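Local coordinates for protein manganese-dependent ADP-ribose/CDP-alcohol diphosphatase (Danio rerio, PDB 2NXF) that probably hydrolyses ADP-ribose and CDP-alcohols such as CDP-choline at a dinuclear metal centre of the calcineurin-like phosphoesterase type, at residues S227-I239 with G269-T282. Sequence-based numbering, arbitrary orientation. Where two conformers were deposited one is given.
Sequences SHLPVHPCAADPI and GGRCTDSSGAQHIT. With ZN (zinc ion), chain C.
H232 and C234, on the loop that follows a zinc-binding histidine, reach D274 and C272 of the hairpin 270-273/279-282, whose strand 270-273 is outermost in its mixed sheet, a worked example of a metal-site loop tied down at a distance from its metal. In the conformer described, C234 SG is bonded to C272 SG, a disulfide that makes the link covalent. The H232 side chain can be followed atom by atom. H232 CB lies over the face of the H280 ring, 3.7 Å from the ring centroid, a CH-pi contact. With CG anti to the backbone N (chi1 -159°), the imidazole leans across H280 and turns its edge to that ring's face, the planes 63° apart. C272 SG sits over one face of the H232 ring, 4.2 Å from its centroid. H232 ND1 accepts the N-H of C234 N at 3.1 Å, nearly straight. At the tip, H232 NE2 donates to D274 OD1 at 2.8 Å, a bent bond that uses the anti lone pair; D274 also pairs with R253 of helix 245-253. With an alanine here, D274 OD1 would probably lose its histidine donor and a gap would open between H280 and C272 SG. Further along, A235 CB packs against both C272 SG and H280 CB, while A235 O accepts from T282 OG1 at 2.8 Å, from above the carbonyl plane. G270 CA lies 3.3 Å from A235 O, where a side chain would clash. H228, at the loop's start, binds zinc with D60, N96 and H265. Because ND1 accepts and NE2 donates, the chemistry implies that H232 is probably neutral, with its proton on NE2.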
ATOM      1  N   SER A 227       2.051  -2.213   2.784  1.00 24.42           N
ATOM      2  CA  SER A 227       2.993  -1.355   2.054  1.00 24.21           C
ATOM      3  C   SER A 227       2.319  -0.931   0.754  1.00 24.68           C
ATOM      4  O   SER A 227       1.575  -1.721   0.185  1.00 24.51           O
ATOM      5  CB  SER A 227       4.249  -2.176   1.752  1.00 24.91           C
ATOM      6  OG  SER A 227       5.087  -1.556   0.774  1.00 25.85           O
ATOM      7  N   HIS A 228       2.582   0.277   0.237  1.00 24.34           N
ATOM      8  CA  HIS A 228       1.948   0.560  -1.057  1.00 24.46           C
ATOM      9  C   HIS A 228       2.517  -0.417  -2.095  1.00 24.01           C
ATOM     10  O   HIS A 228       1.776  -0.928  -2.951  1.00 24.67           O
ATOM     11  CB  HIS A 228       2.201   1.988  -1.541  1.00 24.41           C
ATOM     12  CG  HIS A 228       1.465   2.305  -2.793  1.00 23.86           C
ATOM     13  ND1 HIS A 228       0.085   2.254  -2.871  1.00 24.09           N
ATOM     14  CD2 HIS A 228       1.909   2.640  -4.027  1.00 25.49           C
ATOM     15  CE1 HIS A 228      -0.287   2.571  -4.104  1.00 27.11           C
ATOM     16  NE2 HIS A 228       0.799   2.806  -4.823  1.00 25.77           N
ATOM     17  N   LEU A 229       3.819  -0.667  -2.008  1.00 24.08           N
ATOM     18  CA  LEU A 229       4.516  -1.487  -2.998  1.00 23.60           C
ATOM     19  C   LEU A 229       4.673  -2.940  -2.579  1.00 23.85           C
ATOM     20  O   LEU A 229       5.059  -3.237  -1.432  1.00 24.07           O
ATOM     21  CB  LEU A 229       5.937  -0.936  -3.258  1.00 23.81           C
ATOM     22  CG  LEU A 229       6.013   0.478  -3.852  1.00 23.02           C
ATOM     23  CD1 LEU A 229       7.495   0.896  -4.038  1.00 25.94           C
ATOM     24  CD2 LEU A 229       5.252   0.571  -5.141  1.00 26.31           C
ATOM     25  N   PRO A 230       4.414  -3.860  -3.520  1.00 23.48           N
ATOM     26  CA  PRO A 230       4.701  -5.285  -3.289  1.00 23.89           C
ATOM     27  C   PRO A 230       6.210  -5.554  -3.282  1.00 23.71           C
ATOM     28  O   PRO A 230       6.997  -4.761  -3.831  1.00 23.85           O
ATOM     29  CB  PRO A 230       4.044  -5.979  -4.491  1.00 23.58           C
ATOM     30  CG  PRO A 230       4.034  -4.948  -5.573  1.00 25.16           C
ATOM     31  CD  PRO A 230       3.799  -3.631  -4.841  1.00 23.45           C
ATOM     32  N   VAL A 231       6.594  -6.667  -2.659  1.00 23.63           N
ATOM     33  CA  VAL A 231       8.013  -7.041  -2.596  1.00 23.17           C
ATOM     34  C   VAL A 231       8.311  -8.448  -3.120  1.00 23.44           C
ATOM     35  O   VAL A 231       9.472  -8.785  -3.349  1.00 22.96           O
ATOM     36  CB  VAL A 231       8.610  -6.872  -1.172  1.00 23.05           C
ATOM     37  CG1 VAL A 231       8.532  -5.393  -0.695  1.00 24.27           C
ATOM     38  CG2 VAL A 231       7.911  -7.837  -0.167  1.00 23.46           C
ATOM     39  N   HIS A 232       7.287  -9.275  -3.339  1.00 23.60           N
ATOM     40  CA  HIS A 232       7.564 -10.639  -3.829  1.00 23.96           C
ATOM     41  C   HIS A 232       7.258 -10.732  -5.325  1.00 24.21           C
ATOM     42  O   HIS A 232       6.137 -10.459  -5.740  1.00 23.33           O
ATOM     43  CB  HIS A 232       6.765 -11.688  -3.050  1.00 24.46           C
ATOM     44  CG  HIS A 232       7.359 -13.060  -3.136  1.00 25.32           C
ATOM     45  ND1 HIS A 232       7.626 -13.680  -4.341  1.00 28.38           N
ATOM     46  CD2 HIS A 232       7.754 -13.922  -2.170  1.00 26.48           C
ATOM     47  CE1 HIS A 232       8.162 -14.868  -4.108  1.00 28.33           C
ATOM     48  NE2 HIS A 232       8.251 -15.039  -2.799  1.00 26.77           N
ATOM     49  N   PRO A 233       8.264 -11.109  -6.142  1.00 24.58           N
ATOM     50  CA  PRO A 233       8.041 -11.215  -7.582  1.00 24.82           C
ATOM     51  C   PRO A 233       6.884 -12.131  -8.021  1.00 25.34           C
ATOM     52  O   PRO A 233       6.379 -11.968  -9.136  1.00 25.86           O
ATOM     53  CB  PRO A 233       9.381 -11.763  -8.112  1.00 25.27           C
ATOM     54  CG  PRO A 233      10.371 -11.363  -7.109  1.00 26.24           C
ATOM     55  CD  PRO A 233       9.666 -11.412  -5.782  1.00 25.06           C
ATOM     56  N   CYS A 234       6.487 -13.094  -7.176  0.60 25.69           N
ATOM     57  CA  CYS A 234       5.341 -13.977  -7.497  0.60 26.72           C
ATOM     58  C   CYS A 234       3.996 -13.286  -7.323  0.60 25.83           C
ATOM     59  O   CYS A 234       2.973 -13.787  -7.800  0.60 25.13           O
ATOM     60  CB  CYS A 234       5.339 -15.280  -6.675  0.60 27.21           C
ATOM     61  SG  CYS A 234       5.546 -15.135  -4.871  0.60 33.83           S
ATOM     62  N   ALA A 235       4.005 -12.145  -6.640  1.00 25.07           N
ATOM     63  CA  ALA A 235       2.764 -11.470  -6.245  1.00 24.77           C
ATOM     64  C   ALA A 235       2.455 -10.197  -7.014  1.00 25.30           C
ATOM     65  O   ALA A 235       1.434  -9.559  -6.755  1.00 25.69           O
ATOM     66  CB  ALA A 235       2.774 -11.179  -4.724  1.00 25.12           C
ATOM     67  N   ALA A 236       3.319  -9.816  -7.956  1.00 24.86           N
ATOM     68  CA  ALA A 236       3.106  -8.566  -8.696  1.00 25.41           C
ATOM     69  C   ALA A 236       3.970  -8.549  -9.938  1.00 25.88           C
ATOM     70  O   ALA A 236       4.962  -9.264 -10.014  1.00 25.48           O
ATOM     71  CB  ALA A 236       3.451  -7.373  -7.836  1.00 26.34           C
ATOM     72  N   ASP A 237       3.593  -7.706 -10.893  1.00 25.86           N
ATOM     73  CA  ASP A 237       4.432  -7.481 -12.068  1.00 26.76           C
ATOM     74  C   ASP A 237       5.770  -6.867 -11.614  1.00 25.98           C
ATOM     75  O   ASP A 237       5.783  -6.034 -10.707  1.00 25.35           O
ATOM     76  CB  ASP A 237       3.724  -6.559 -13.056  1.00 28.21           C
ATOM     77  CG  ASP A 237       4.455  -6.466 -14.382  1.00 32.35           C
ATOM     78  OD1 ASP A 237       5.413  -5.669 -14.504  1.00 37.34           O
ATOM     79  OD2 ASP A 237       4.101  -7.214 -15.328  1.00 37.83           O
ATOM     80  N   PRO A 238       6.896  -7.280 -12.234  1.00 26.22           N
ATOM     81  CA  PRO A 238       8.213  -6.742 -11.841  1.00 26.09           C
ATOM     82  C   PRO A 238       8.275  -5.207 -11.849  1.00 26.11           C
ATOM     83  O   PRO A 238       8.972  -4.627 -11.021  1.00 25.82           O
ATOM     84  CB  PRO A 238       9.160  -7.286 -12.907  1.00 26.46           C
ATOM     85  CG  PRO A 238       8.490  -8.443 -13.484  1.00 27.36           C
ATOM     86  CD  PRO A 238       7.011  -8.274 -13.317  1.00 26.32           C
ATOM     87  N   ILE A 239       7.537  -4.554 -12.746  1.00 25.79           N
ATOM     88  CA  ILE A 239       7.602  -3.092 -12.802  1.00 25.50           C
ATOM     89  C   ILE A 239       7.031  -2.439 -11.556  1.00 25.84           C
ATOM     90  O   ILE A 239       7.244  -1.243 -11.336  1.00 25.59           O
ATOM     91  CB  ILE A 239       6.950  -2.489 -14.072  1.00 25.68           C
ATOM     92  CG1 ILE A 239       7.527  -1.079 -14.346  1.00 24.85           C
ATOM     93  CG2 ILE A 239       5.418  -2.491 -13.954  1.00 26.71           C
ATOM     94  CD1 ILE A 239       7.216  -0.521 -15.748  1.00 26.06           C
ATOM     95  N   GLY A 269      -3.445  -6.774  -9.448  1.00 25.15           N
ATOM     96  CA  GLY A 269      -3.407  -7.668  -8.280  1.00 24.99           C
ATOM     97  C   GLY A 269      -2.518  -8.892  -8.487  1.00 25.25           C
ATOM     98  O   GLY A 269      -2.030  -9.164  -9.593  1.00 25.55           O
ATOM     99  N   GLY A 270      -2.315  -9.640  -7.411  1.00 24.74           N
ATOM    100  CA  GLY A 270      -1.525 -10.861  -7.468  1.00 23.99           C
ATOM    101  C   GLY A 270      -1.504 -11.455  -6.078  1.00 24.23           C
ATOM    102  O   GLY A 270      -1.906 -10.803  -5.109  1.00 24.87           O
ATOM    103  N   ARG A 271      -1.037 -12.689  -5.973  1.00 23.96           N
ATOM    104  CA  ARG A 271      -0.930 -13.351  -4.669  1.00 24.39           C
ATOM    105  C   ARG A 271      -0.063 -14.578  -4.795  1.00 24.69           C
ATOM    106  O   ARG A 271      -0.056 -15.241  -5.838  1.00 24.01           O
ATOM    107  CB  ARG A 271      -2.313 -13.755  -4.147  1.00 24.10           C
ATOM    108  CG  ARG A 271      -3.120 -14.630  -5.132  1.00 26.00           C
ATOM    109  CD  ARG A 271      -4.534 -14.848  -4.633  1.00 25.52           C
ATOM    110  NE  ARG A 271      -5.270 -13.584  -4.476  1.00 28.13           N
ATOM    111  CZ  ARG A 271      -6.496 -13.507  -3.964  1.00 25.80           C
ATOM    112  NH1 ARG A 271      -7.098 -14.627  -3.551  1.00 25.95           N
ATOM    113  NH2 ARG A 271      -7.098 -12.320  -3.856  1.00 24.88           N
ATOM    114  N   CYS A 272       0.644 -14.902  -3.718  1.00 25.19           N
ATOM    115  CA  CYS A 272       1.431 -16.137  -3.669  1.00 27.12           C
ATOM    116  C   CYS A 272       1.872 -16.386  -2.241  1.00 27.00           C
ATOM    117  O   CYS A 272       1.852 -15.485  -1.417  1.00 26.99           O
ATOM    118  CB  CYS A 272       2.669 -16.042  -4.556  1.00 27.99           C
ATOM    119  SG  CYS A 272       3.759 -14.716  -4.052  1.00 34.43           S
ATOM    120  N   THR A 273       2.274 -17.622  -1.974  1.00 27.82           N
ATOM    121  CA  THR A 273       2.852 -17.982  -0.690  1.00 29.20           C
ATOM    122  C   THR A 273       4.357 -18.115  -0.903  1.00 29.47           C
ATOM    123  O   THR A 273       4.795 -18.822  -1.828  1.00 29.12           O
ATOM    124  CB  THR A 273       2.277 -19.325  -0.205  1.00 30.21           C
ATOM    125  OG1 THR A 273       0.848 -19.286  -0.323  1.00 32.79           O
ATOM    126  CG2 THR A 273       2.667 -19.588   1.240  1.00 31.49           C
ATOM    127  N   ASP A 274       5.145 -17.443  -0.063  1.00 30.09           N
ATOM    128  CA  ASP A 274       6.598 -17.593  -0.112  1.00 31.54           C
ATOM    129  C   ASP A 274       6.986 -18.990   0.390  1.00 31.88           C
ATOM    130  O   ASP A 274       6.201 -19.631   1.085  1.00 31.13           O
ATOM    131  CB  ASP A 274       7.300 -16.531   0.740  1.00 32.28           C
ATOM    132  CG  ASP A 274       8.805 -16.576   0.569  1.00 36.01           C
ATOM    133  OD1 ASP A 274       9.281 -16.105  -0.482  1.00 40.10           O
ATOM    134  OD2 ASP A 274       9.511 -17.131   1.449  1.00 38.32           O
ATOM    135  N   SER A 275       8.192 -19.454   0.058  1.00 33.20           N
ATOM    136  CA  SER A 275       8.676 -20.735   0.592  1.00 34.53           C
ATOM    137  C   SER A 275       8.686 -20.781   2.134  1.00 34.66           C
ATOM    138  O   SER A 275       8.593 -21.864   2.721  1.00 34.92           O
ATOM    139  CB  SER A 275      10.054 -21.118   0.016  1.00 34.59           C
ATOM    140  OG  SER A 275      11.027 -20.117   0.285  1.00 38.16           O
ATOM    141  N   SER A 276       8.778 -19.610   2.768  1.00 34.96           N
ATOM    142  CA  SER A 276       8.687 -19.473   4.233  1.00 35.10           C
ATOM    143  C   SER A 276       7.283 -19.751   4.789  1.00 34.91           C
ATOM    144  O   SER A 276       7.137 -20.011   5.986  1.00 35.37           O
ATOM    145  CB  SER A 276       9.119 -18.069   4.671  1.00 35.54           C
ATOM    146  OG  SER A 276       8.111 -17.095   4.359  1.00 36.77           O
ATOM    147  N   GLY A 277       6.260 -19.682   3.936  1.00 33.93           N
ATOM    148  CA  GLY A 277       4.865 -19.840   4.371  1.00 32.76           C
ATOM    149  C   GLY A 277       4.101 -18.521   4.463  1.00 31.86           C
ATOM    150  O   GLY A 277       2.869 -18.513   4.542  1.00 32.44           O
ATOM    151  N   ALA A 278       4.826 -17.407   4.450  1.00 30.63           N
ATOM    152  CA  ALA A 278       4.204 -16.084   4.488  1.00 29.67           C
ATOM    153  C   ALA A 278       3.405 -15.855   3.214  1.00 28.54           C
ATOM    154  O   ALA A 278       3.849 -16.192   2.128  1.00 28.44           O
ATOM    155  CB  ALA A 278       5.241 -15.009   4.650  1.00 29.99           C
ATOM    156  N   GLN A 279       2.219 -15.289   3.368  1.00 26.68           N
ATOM    157  CA  GLN A 279       1.356 -15.003   2.236  1.00 25.27           C
ATOM    158  C   GLN A 279       1.591 -13.578   1.754  1.00 24.94           C
ATOM    159  O   GLN A 279       1.581 -12.651   2.560  1.00 24.85           O
ATOM    160  CB  GLN A 279      -0.094 -15.174   2.682  1.00 25.55           C
ATOM    161  CG  GLN A 279      -1.118 -14.763   1.680  1.00 27.30           C
ATOM    162  CD  GLN A 279      -1.359 -15.843   0.661  1.00 29.84           C
ATOM    163  OE1 GLN A 279      -1.687 -16.983   1.020  1.00 29.56           O
ATOM    164  NE2 GLN A 279      -1.212 -15.499  -0.626  1.00 29.71           N
ATOM    165  N   HIS A 280       1.791 -13.407   0.448  1.00 23.50           N
ATOM    166  CA  HIS A 280       1.824 -12.069  -0.154  1.00 23.96           C
ATOM    167  C   HIS A 280       0.541 -11.836  -0.906  1.00 24.11           C
ATOM    168  O   HIS A 280       0.096 -12.705  -1.668  1.00 24.36           O
ATOM    169  CB  HIS A 280       3.047 -11.926  -1.061  1.00 23.96           C
ATOM    170  CG  HIS A 280       4.329 -11.937  -0.287  1.00 24.19           C
ATOM    171  ND1 HIS A 280       5.023 -10.787  -0.000  1.00 24.97           N
ATOM    172  CD2 HIS A 280       4.975 -12.944   0.354  1.00 25.60           C
ATOM    173  CE1 HIS A 280       6.069 -11.086   0.754  1.00 25.15           C
ATOM    174  NE2 HIS A 280       6.069 -12.391   0.976  1.00 26.46           N
ATOM    175  N   ILE A 281      -0.072 -10.680  -0.650  1.00 23.92           N
ATOM    176  CA  ILE A 281      -1.325 -10.323  -1.302  1.00 24.41           C
ATOM    177  C   ILE A 281      -1.166  -8.936  -1.912  1.00 24.33           C
ATOM    178  O   ILE A 281      -0.812  -7.976  -1.219  1.00 24.39           O
ATOM    179  CB  ILE A 281      -2.507 -10.283  -0.301  1.00 23.45           C
ATOM    180  CG1 ILE A 281      -2.623 -11.614   0.458  1.00 25.38           C
ATOM    181  CG2 ILE A 281      -3.831  -9.934  -1.016  1.00 26.79           C
ATOM    182  CD1 ILE A 281      -3.485 -11.509   1.723  1.00 26.80           C
ATOM    183  N   THR A 282      -1.408  -8.833  -3.216  1.00 23.19           N
ATOM    184  CA  THR A 282      -1.436  -7.536  -3.877  1.00 23.75           C
ATOM    185  C   THR A 282      -2.871  -7.285  -4.317  1.00 24.58           C
ATOM    186  O   THR A 282      -3.390  -7.993  -5.161  1.00 25.47           O
ATOM    187  CB  THR A 282      -0.473  -7.491  -5.086  1.00 24.48           C
ATOM    188  OG1 THR A 282       0.840  -7.865  -4.652  1.00 24.73           O
ATOM    189  CG2 THR A 282      -0.424  -6.060  -5.721  1.00 25.19           C
TER
HETATM  190 ZN    ZN C 402       0.820   3.361  -6.962  0.80 14.81          ZN
HETATM  191  O   HOH W   1       4.736  -8.713  -1.943  1.00 14.19           O
HETATM  192  O   HOH W   2       0.490 -13.196  -8.650  1.00 30.93           O
HETATM  193  O   HOH W   3      -0.400   2.192  -8.292  1.00 20.14           O